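Local coordinates for protein terminal oxygenase component of carbazole 1,9a-dioxygenase (Nocardioides aromaticivorans, PDB 3GCF) that serves as the terminal oxygenase of carbazole 1,9a-dioxygenase, a Rieske nonheme iron enzyme that probably adds both atoms of molecular oxygen to carbazole, at residues Pro157-Glu162 against Ile285-Tyr290; Leu167-Thr172 against Tyr300-Gln305. All coordinates share one frame; numbering follows the deposited sequence.

Both contacts reach the same antiparallel sheet of the catalytic domain; their centres lie about 11 Å apart. Contact 2 pairs edge strand 164-173 with strand 298-307. Contact 1 sets the loop just before that edge strand against strand 285-292, which lies on the other side of 298-307. Two probable hydrogen bonds join the contacts: Y287 OH to Q305 OE1, and E288 OE2 to Y300 OH, each 2.6 Å. Contact 2 is nearer the mononuclear iron. The side chain of Y300 is about 6 Å from the iron(II) ion and about 5 Å from the side chain of its ligand D337. In contact 1 the side chain of Y287 is about 14 Å from the bound iron(II) ion.

Contact 1: residues Pro157-Glu162 against Ile285-Tyr290; sequences PGFLDE and IQYEFY
F159 meets Y287 in a T-shaped (edge-to-face) pair. The edge of F159 points at the face of Y287, with the ring planes at 67°. F159 CD2 stands over the centre of the tyrosine ring and lies 3.6 Å from Y287 CG. With chi1 at -173°, the F159 ring swings away from its own N and lies between Y287 and F289. F159 CE2 also reaches F289 CZ at 3.8 Å, meeting the edge of that ring. The three rings form one aromatic cluster.

Polar groups gather at the far end of Y287. Its OH packs against the backbone of the turn, 3.3 Å from G158 C, but it hydrogen-bonds to Q305. NE2 of Q305 also hydrogen-bonds G158 O, so this one side chain ties the turn to the tyrosine.

The loop makes a type I beta turn from G158 to D161, closed by D161 N to G158 O at 3.2 Å. G158 has a positive phi (95°), well suited to glycine.

Strand 285-292 lies between strands 273-277 and 298-307. F140 of strand 138-143 touches both F159 and F289, and K275 NZ of strand 273-277 hydrogen-bonds P157 O.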
ATOM      1  N   PRO A 157     -28.100 -26.854  12.458  1.00 14.01           N
ATOM      2  CA  PRO A 157     -28.832 -27.571  13.506  1.00 14.37           C
ATOM      3  C   PRO A 157     -27.830 -28.158  14.498  1.00 13.93           C
ATOM      4  O   PRO A 157     -26.739 -28.577  14.110  1.00 12.51           O
ATOM      5  CB  PRO A 157     -29.571 -28.663  12.731  1.00 15.40           C
ATOM      6  CG  PRO A 157     -29.783 -28.043  11.378  1.00 16.47           C
ATOM      7  CD  PRO A 157     -28.455 -27.358  11.120  1.00 15.13           C
ATOM      8  N   GLY A 158     -28.197 -28.175  15.777  1.00 13.66           N
ATOM      9  CA  GLY A 158     -27.319 -28.724  16.792  1.00 12.04           C
ATOM     10  C   GLY A 158     -26.433 -27.720  17.512  1.00 13.64           C
ATOM     11  O   GLY A 158     -25.967 -27.991  18.617  1.00 13.40           O
ATOM     12  N   PHE A 159     -26.189 -26.563  16.902  1.00 12.44           N
ATOM     13  CA  PHE A 159     -25.333 -25.558  17.529  1.00 12.80           C
ATOM     14  C   PHE A 159     -25.862 -25.102  18.890  1.00 13.35           C
ATOM     15  O   PHE A 159     -25.098 -24.949  19.845  1.00 13.23           O
ATOM     16  CB  PHE A 159     -25.172 -24.347  16.604  1.00 11.23           C
ATOM     17  CG  PHE A 159     -24.176 -23.324  17.100  1.00 12.93           C
ATOM     18  CD1 PHE A 159     -24.541 -22.372  18.057  1.00  9.78           C
ATOM     19  CD2 PHE A 159     -22.864 -23.320  16.616  1.00  9.86           C
ATOM     20  CE1 PHE A 159     -23.616 -21.430  18.526  1.00  9.49           C
ATOM     21  CE2 PHE A 159     -21.932 -22.385  17.078  1.00 11.07           C
ATOM     22  CZ  PHE A 159     -22.311 -21.435  18.039  1.00  8.05           C
ATOM     23  N   LEU A 160     -27.171 -24.896  18.981  1.00 13.78           N
ATOM     24  CA  LEU A 160     -27.772 -24.437  20.223  1.00 15.46           C
ATOM     25  C   LEU A 160     -28.135 -25.537  21.224  1.00 16.96           C
ATOM     26  O   LEU A 160     -28.848 -25.267  22.192  1.00 18.08           O
ATOM     27  CB  LEU A 160     -29.015 -23.599  19.911  1.00 14.30           C
ATOM     28  CG  LEU A 160     -28.758 -22.352  19.055  1.00 17.07           C
ATOM     29  CD1 LEU A 160     -30.090 -21.760  18.591  1.00 13.76           C
ATOM     30  CD2 LEU A 160     -27.941 -21.331  19.851  1.00 12.28           C
ATOM     31  N   ASP A 161     -27.650 -26.763  21.012  1.00 15.53           N
ATOM     32  CA  ASP A 161     -27.963 -27.859  21.938  1.00 14.35           C
ATOM     33  C   ASP A 161     -27.612 -27.479  23.371  1.00 15.77           C
ATOM     34  O   ASP A 161     -26.473 -27.111  23.669  1.00 14.99           O
ATOM     35  CB  ASP A 161     -27.225 -29.142  21.545  1.00 13.38           C
ATOM     36  CG  ASP A 161     -27.838 -29.821  20.334  1.00 15.56           C
ATOM     37  OD1 ASP A 161     -28.857 -29.314  19.821  1.00 17.14           O
ATOM     38  OD2 ASP A 161     -27.304 -30.863  19.893  1.00 15.54           O
ATOM     39  N   GLU A 162     -28.595 -27.585  24.256  1.00 17.33           N
ATOM     40  CA  GLU A 162     -28.425 -27.221  25.657  1.00 21.69           C
ATOM     41  C   GLU A 162     -27.514 -28.152  26.452  1.00 20.49           C
ATOM     42  O   GLU A 162     -26.950 -27.747  27.469  1.00 21.53           O
ATOM     43  CB  GLU A 162     -29.795 -27.148  26.350  1.00 25.96           C
ATOM     44  CG  GLU A 162     -30.930 -26.657  25.450  1.00 35.73           C
ATOM     45  CD  GLU A 162     -31.702 -27.803  24.782  1.00 41.47           C
ATOM     46  OE1 GLU A 162     -32.566 -28.410  25.461  1.00 44.44           O
ATOM     47  OE2 GLU A 162     -31.443 -28.103  23.590  1.00 40.85           O
ATOM     48  N   ILE A 285     -17.663 -31.649  17.676  1.00  9.72           N
ATOM     49  CA  ILE A 285     -18.239 -31.171  16.433  1.00  9.97           C
ATOM     50  C   ILE A 285     -17.589 -29.801  16.200  1.00  9.95           C
ATOM     51  O   ILE A 285     -17.428 -29.022  17.141  1.00  9.90           O
ATOM     52  CB  ILE A 285     -19.773 -31.028  16.531  1.00 10.77           C
ATOM     53  CG1 ILE A 285     -20.412 -32.421  16.554  1.00 11.23           C
ATOM     54  CG2 ILE A 285     -20.309 -30.214  15.346  1.00  6.83           C
ATOM     55  CD1 ILE A 285     -21.932 -32.401  16.638  1.00 10.74           C
ATOM     56  N   GLN A 286     -17.193 -29.523  14.961  1.00  9.49           N
ATOM     57  CA  GLN A 286     -16.553 -28.251  14.637  1.00  9.02           C
ATOM     58  C   GLN A 286     -17.420 -27.344  13.775  1.00  9.09           C
ATOM     59  O   GLN A 286     -17.923 -27.752  12.733  1.00  8.21           O
ATOM     60  CB  GLN A 286     -15.210 -28.479  13.928  1.00  9.40           C
ATOM     61  CG  GLN A 286     -14.419 -27.185  13.674  1.00  7.29           C
ATOM     62  CD  GLN A 286     -12.940 -27.437  13.378  1.00 11.57           C
ATOM     63  OE1 GLN A 286     -12.304 -28.278  14.018  1.00  8.93           O
ATOM     64  NE2 GLN A 286     -12.385 -26.692  12.422  1.00  8.12           N
ATOM     65  N   TYR A 287     -17.582 -26.105  14.221  1.00  7.94           N
ATOM     66  CA  TYR A 287     -18.371 -25.124  13.492  1.00  7.56           C
ATOM     67  C   TYR A 287     -17.425 -24.038  13.004  1.00  7.98           C
ATOM     68  O   TYR A 287     -16.437 -23.721  13.670  1.00  5.69           O
ATOM     69  CB  TYR A 287     -19.428 -24.499  14.411  1.00  8.74           C
ATOM     70  CG  TYR A 287     -20.486 -25.466  14.900  1.00  9.78           C
ATOM     71  CD1 TYR A 287     -21.538 -25.862  14.068  1.00 11.34           C
ATOM     72  CD2 TYR A 287     -20.430 -25.995  16.191  1.00 10.74           C
ATOM     73  CE1 TYR A 287     -22.517 -26.767  14.516  1.00  9.80           C
ATOM     74  CE2 TYR A 287     -21.402 -26.901  16.648  1.00 11.73           C
ATOM     75  CZ  TYR A 287     -22.439 -27.279  15.806  1.00 12.20           C
ATOM     76  OH  TYR A 287     -23.392 -28.171  16.254  1.00 13.22           O
ATOM     77  N   GLU A 288     -17.719 -23.470  11.842  1.00  8.54           N
ATOM     78  CA  GLU A 288     -16.889 -22.410  11.304  1.00  8.71           C
ATOM     79  C   GLU A 288     -17.751 -21.312  10.714  1.00 10.30           C
ATOM     80  O   GLU A 288     -18.759 -21.583  10.052  1.00 11.01           O
ATOM     81  CB  GLU A 288     -15.938 -22.951  10.228  1.00 10.32           C
ATOM     82  CG  GLU A 288     -15.057 -24.109  10.690  1.00 10.51           C
ATOM     83  CD  GLU A 288     -13.855 -24.337   9.787  1.00 13.89           C
ATOM     84  OE1 GLU A 288     -13.945 -24.064   8.570  1.00 13.94           O
ATOM     85  OE2 GLU A 288     -12.818 -24.804  10.300  1.00 17.11           O
ATOM     86  N   PHE A 289     -17.360 -20.069  10.981  1.00  8.96           N
ATOM     87  CA  PHE A 289     -18.062 -18.903  10.454  1.00  7.69           C
ATOM     88  C   PHE A 289     -17.028 -18.115   9.658  1.00  8.41           C
ATOM     89  O   PHE A 289     -15.835 -18.150   9.972  1.00  7.65           O
ATOM     90  CB  PHE A 289     -18.610 -18.023  11.581  1.00  7.50           C
ATOM     91  CG  PHE A 289     -19.585 -18.721  12.491  1.00  6.58           C
ATOM     92  CD1 PHE A 289     -19.145 -19.650  13.428  1.00  6.32           C
ATOM     93  CD2 PHE A 289     -20.942 -18.423  12.433  1.00  6.45           C
ATOM     94  CE1 PHE A 289     -20.045 -20.269  14.298  1.00  8.46           C
ATOM     95  CE2 PHE A 289     -21.849 -19.037  13.299  1.00  6.03           C
ATOM     96  CZ  PHE A 289     -21.401 -19.959  14.231  1.00  4.54           C
ATOM     97  N   TYR A 290     -17.483 -17.410   8.631  1.00  8.00           N
ATOM     98  CA  TYR A 290     -16.584 -16.631   7.792  1.00  7.76           C
ATOM     99  C   TYR A 290     -17.239 -15.275   7.566  1.00  8.16           C
ATOM    100  O   TYR A 290     -17.699 -14.967   6.474  1.00 11.59           O
ATOM    101  CB  TYR A 290     -16.359 -17.362   6.461  1.00  8.38           C
ATOM    102  CG  TYR A 290     -16.177 -18.870   6.608  1.00  7.70           C
ATOM    103  CD1 TYR A 290     -17.279 -19.714   6.722  1.00  6.41           C
ATOM    104  CD2 TYR A 290     -14.904 -19.446   6.634  1.00  6.44           C
ATOM    105  CE1 TYR A 290     -17.126 -21.099   6.857  1.00  7.09           C
ATOM    106  CE2 TYR A 290     -14.734 -20.830   6.771  1.00  7.41           C
ATOM    107  CZ  TYR A 290     -15.854 -21.652   6.879  1.00  9.75           C
ATOM    108  OH  TYR A 290     -15.708 -23.021   6.991  1.00  7.12           O
TER

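Contact 2: residues Leu167-Thr172 against Tyr300-Gln305; sequences LGIRRT and YFQVLQ
R171 and Q302 make the side-chain hydrogen bond between these two strands. R171 NH2 donates to Q302 OE1 at 2.8 Å, with an N-H...O angle of 164°. The oxygen lies at the edge of the guanidinium, near its plane. The arginine chain bends at chi3 (88°), turning its head across the glutamine. A water also lies in the guanidinium plane. It accepts from R171 NE and donates to Q302 OE1 and Y300 O. Q302 OE1 therefore receives two bonds. D335 forms a salt bridge with R171 NH1, and L330 O takes hydrogen bonds from R171 NH2 and Q302 NE2.

Six backbone hydrogen bonds join the antiparallel strands. L167 pairs with L304, I169 with Q302 and R171 with Y300. The shortest are L304 N to L167 O and Y300 N to R171 O, both 2.7 Å. G168 and V303 form a non-hydrogen-bonded pair with their CA atoms 4.0 Å apart. G168 CA lies 2.9 Å from Q302 O, so the strands run very close here.

On one face, R170 CB sits over the F301 ring, 3.9 Å from its centroid, in a CH-pi contact. R170 CD continues across to F301 CE2 at 3.6 Å. The charged head of R170 forms salt bridges with E43 and E299. On the other face, I169 CD1 lies 3.4 Å from Q302 OE1, and R171 runs beside Y300. The Y300 hydroxyl hydrogen-bonds E288, its ring takes a cation-pi contact from R341, and iron ligand D337 is close by. The strand pair thus helps wall the mononuclear iron site.

Strand 164-173 is the sheet edge within this chain, while 298-307 is flanked on its other side by strand 285-292. Helix 311-331 packs on the face of L167 and L304, through F317, F321 and W325.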
ATOM      1  N   LEU A 167     -16.433 -23.866  22.751  1.00 12.11           N
ATOM      2  CA  LEU A 167     -15.226 -23.079  22.949  1.00 11.62           C
ATOM      3  C   LEU A 167     -14.616 -22.843  21.576  1.00 10.89           C
ATOM      4  O   LEU A 167     -14.597 -23.744  20.738  1.00  9.82           O
ATOM      5  CB  LEU A 167     -14.239 -23.843  23.831  1.00  8.96           C
ATOM      6  CG  LEU A 167     -14.712 -24.109  25.263  1.00 10.41           C
ATOM      7  CD1 LEU A 167     -13.820 -25.160  25.902  1.00  9.18           C
ATOM      8  CD2 LEU A 167     -14.703 -22.809  26.068  1.00  5.24           C
ATOM      9  N   GLY A 168     -14.132 -21.632  21.334  1.00 10.37           N
ATOM     10  CA  GLY A 168     -13.538 -21.353  20.043  1.00  9.94           C
ATOM     11  C   GLY A 168     -12.593 -20.170  20.022  1.00 10.21           C
ATOM     12  O   GLY A 168     -12.278 -19.584  21.055  1.00 11.00           O
ATOM     13  N   ILE A 169     -12.124 -19.838  18.826  1.00 10.26           N
ATOM     14  CA  ILE A 169     -11.229 -18.709  18.623  1.00  9.86           C
ATOM     15  C   ILE A 169     -11.627 -18.083  17.304  1.00  8.99           C
ATOM     16  O   ILE A 169     -12.400 -18.664  16.541  1.00  8.71           O
ATOM     17  CB  ILE A 169      -9.752 -19.145  18.529  1.00 10.69           C
ATOM     18  CG1 ILE A 169      -9.582 -20.158  17.388  1.00 11.78           C
ATOM     19  CG2 ILE A 169      -9.291 -19.722  19.865  1.00  7.17           C
ATOM     20  CD1 ILE A 169      -8.156 -20.552  17.118  1.00 10.31           C
ATOM     21  N   ARG A 170     -11.110 -16.890  17.043  1.00 10.58           N
ATOM     22  CA  ARG A 170     -11.395 -16.191  15.797  1.00  8.57           C
ATOM     23  C   ARG A 170     -10.109 -15.530  15.364  1.00  9.18           C
ATOM     24  O   ARG A 170      -9.238 -15.261  16.191  1.00 10.73           O
ATOM     25  CB  ARG A 170     -12.486 -15.131  15.997  1.00  8.71           C
ATOM     26  CG  ARG A 170     -12.130 -14.006  16.976  1.00 10.94           C
ATOM     27  CD  ARG A 170     -13.356 -13.131  17.261  1.00  9.56           C
ATOM     28  NE  ARG A 170     -13.090 -12.046  18.204  1.00  7.54           N
ATOM     29  CZ  ARG A 170     -12.724 -10.815  17.853  1.00 11.09           C
ATOM     30  NH1 ARG A 170     -12.569 -10.492  16.572  1.00  7.94           N
ATOM     31  NH2 ARG A 170     -12.530  -9.894  18.788  1.00  8.45           N
ATOM     32  N   ARG A 171      -9.986 -15.285  14.067  1.00  8.65           N
ATOM     33  CA  ARG A 171      -8.805 -14.639  13.523  1.00  8.69           C
ATOM     34  C   ARG A 171      -9.209 -14.027  12.192  1.00  9.09           C
ATOM     35  O   ARG A 171     -10.226 -14.405  11.605  1.00 10.96           O
ATOM     36  CB  ARG A 171      -7.678 -15.660  13.310  1.00  7.18           C
ATOM     37  CG  ARG A 171      -7.818 -16.478  12.026  1.00  9.75           C
ATOM     38  CD  ARG A 171      -6.745 -17.555  11.908  1.00 10.16           C
ATOM     39  NE  ARG A 171      -7.135 -18.804  12.553  1.00 10.62           N
ATOM     40  CZ  ARG A 171      -6.345 -19.870  12.648  1.00 11.47           C
ATOM     41  NH1 ARG A 171      -5.120 -19.831  12.143  1.00 12.05           N
ATOM     42  NH2 ARG A 171      -6.783 -20.979  13.233  1.00  9.23           N
ATOM     43  N   THR A 172      -8.402 -13.086  11.723  1.00 10.72           N
ATOM     44  CA  THR A 172      -8.633 -12.401  10.458  1.00  9.19           C
ATOM     45  C   THR A 172      -7.937 -13.157   9.331  1.00  9.73           C
ATOM     46  O   THR A 172      -6.820 -13.627   9.505  1.00  9.47           O
ATOM     47  CB  THR A 172      -8.070 -10.965  10.529  1.00 10.93           C
ATOM     48  OG1 THR A 172      -8.745 -10.245  11.570  1.00 11.16           O
ATOM     49  CG2 THR A 172      -8.253 -10.235   9.198  1.00 12.10           C
ATOM     50  N   TYR A 300     -12.509 -15.457  10.579  1.00  9.42           N
ATOM     51  CA  TYR A 300     -12.678 -16.899  10.643  1.00  8.47           C
ATOM     52  C   TYR A 300     -12.873 -17.357  12.087  1.00  9.35           C
ATOM     53  O   TYR A 300     -11.973 -17.222  12.908  1.00  8.71           O
ATOM     54  CB  TYR A 300     -11.438 -17.540  10.009  1.00  7.56           C
ATOM     55  CG  TYR A 300     -11.298 -19.046  10.097  1.00  8.96           C
ATOM     56  CD1 TYR A 300     -12.393 -19.896   9.922  1.00  7.97           C
ATOM     57  CD2 TYR A 300     -10.039 -19.623  10.290  1.00  9.55           C
ATOM     58  CE1 TYR A 300     -12.231 -21.289   9.935  1.00  8.90           C
ATOM     59  CE2 TYR A 300      -9.865 -21.002  10.302  1.00  8.36           C
ATOM     60  CZ  TYR A 300     -10.959 -21.831  10.125  1.00 10.75           C
ATOM     61  OH  TYR A 300     -10.765 -23.195  10.140  1.00  9.82           O
ATOM     62  N   PHE A 301     -14.065 -17.869  12.392  1.00  9.64           N
ATOM     63  CA  PHE A 301     -14.374 -18.374  13.731  1.00  9.05           C
ATOM     64  C   PHE A 301     -14.328 -19.898  13.689  1.00 10.33           C
ATOM     65  O   PHE A 301     -14.843 -20.514  12.758  1.00  9.77           O
ATOM     66  CB  PHE A 301     -15.793 -17.983  14.186  1.00  8.79           C
ATOM     67  CG  PHE A 301     -15.968 -16.524  14.535  1.00  9.60           C
ATOM     68  CD1 PHE A 301     -15.981 -15.546  13.544  1.00  7.86           C
ATOM     69  CD2 PHE A 301     -16.181 -16.139  15.859  1.00  8.77           C
ATOM     70  CE1 PHE A 301     -16.209 -14.202  13.863  1.00 10.21           C
ATOM     71  CE2 PHE A 301     -16.410 -14.793  16.197  1.00 11.72           C
ATOM     72  CZ  PHE A 301     -16.425 -13.822  15.193  1.00  9.80           C
ATOM     73  N   GLN A 302     -13.714 -20.502  14.697  1.00  9.95           N
ATOM     74  CA  GLN A 302     -13.658 -21.949  14.800  1.00  9.65           C
ATOM     75  C   GLN A 302     -14.231 -22.235  16.177  1.00  9.26           C
ATOM     76  O   GLN A 302     -13.688 -21.765  17.169  1.00  9.72           O
ATOM     77  CB  GLN A 302     -12.221 -22.452  14.733  1.00 10.08           C
ATOM     78  CG  GLN A 302     -11.554 -22.280  13.391  1.00 10.69           C
ATOM     79  CD  GLN A 302     -10.056 -22.396  13.498  1.00 11.83           C
ATOM     80  OE1 GLN A 302      -9.396 -21.516  14.047  1.00 13.08           O
ATOM     81  NE2 GLN A 302      -9.507 -23.488  12.986  1.00 14.81           N
ATOM     82  N   VAL A 303     -15.322 -22.993  16.242  1.00  8.14           N
ATOM     83  CA  VAL A 303     -15.952 -23.296  17.524  1.00  9.05           C
ATOM     84  C   VAL A 303     -16.171 -24.788  17.690  1.00 10.07           C
ATOM     85  O   VAL A 303     -16.807 -25.436  16.856  1.00 10.74           O
ATOM     86  CB  VAL A 303     -17.317 -22.579  17.663  1.00 10.49           C
ATOM     87  CG1 VAL A 303     -17.805 -22.657  19.106  1.00  8.47           C
ATOM     88  CG2 VAL A 303     -17.192 -21.128  17.225  1.00  7.76           C
ATOM     89  N   LEU A 304     -15.639 -25.331  18.778  1.00 11.09           N
ATOM     90  CA  LEU A 304     -15.764 -26.752  19.057  1.00 10.11           C
ATOM     91  C   LEU A 304     -16.884 -27.010  20.056  1.00 11.22           C
ATOM     92  O   LEU A 304     -17.006 -26.314  21.063  1.00 11.92           O
ATOM     93  CB  LEU A 304     -14.433 -27.292  19.587  1.00  9.18           C
ATOM     94  CG  LEU A 304     -13.251 -27.120  18.620  1.00  8.85           C
ATOM     95  CD1 LEU A 304     -12.021 -27.805  19.194  1.00  6.78           C
ATOM     96  CD2 LEU A 304     -13.594 -27.709  17.256  1.00  4.90           C
ATOM     97  N   GLN A 305     -17.704 -28.014  19.761  1.00 12.03           N
ATOM     98  CA  GLN A 305     -18.838 -28.371  20.605  1.00 12.13           C
ATOM     99  C   GLN A 305     -18.691 -29.752  21.227  1.00 12.87           C
ATOM    100  O   GLN A 305     -18.493 -30.747  20.531  1.00 12.23           O
ATOM    101  CB  GLN A 305     -20.124 -28.321  19.787  1.00 10.06           C
ATOM    102  CG  GLN A 305     -21.368 -28.793  20.525  1.00 11.61           C
ATOM    103  CD  GLN A 305     -22.607 -28.689  19.656  1.00 11.06           C
ATOM    104  OE1 GLN A 305     -22.639 -29.220  18.549  1.00 12.66           O
ATOM    105  NE2 GLN A 305     -23.626 -28.000  20.148  1.00  9.50           N
TER
HETATM  106  O   HOH W   1      -9.887 -18.667  13.816  1.00  8.44           O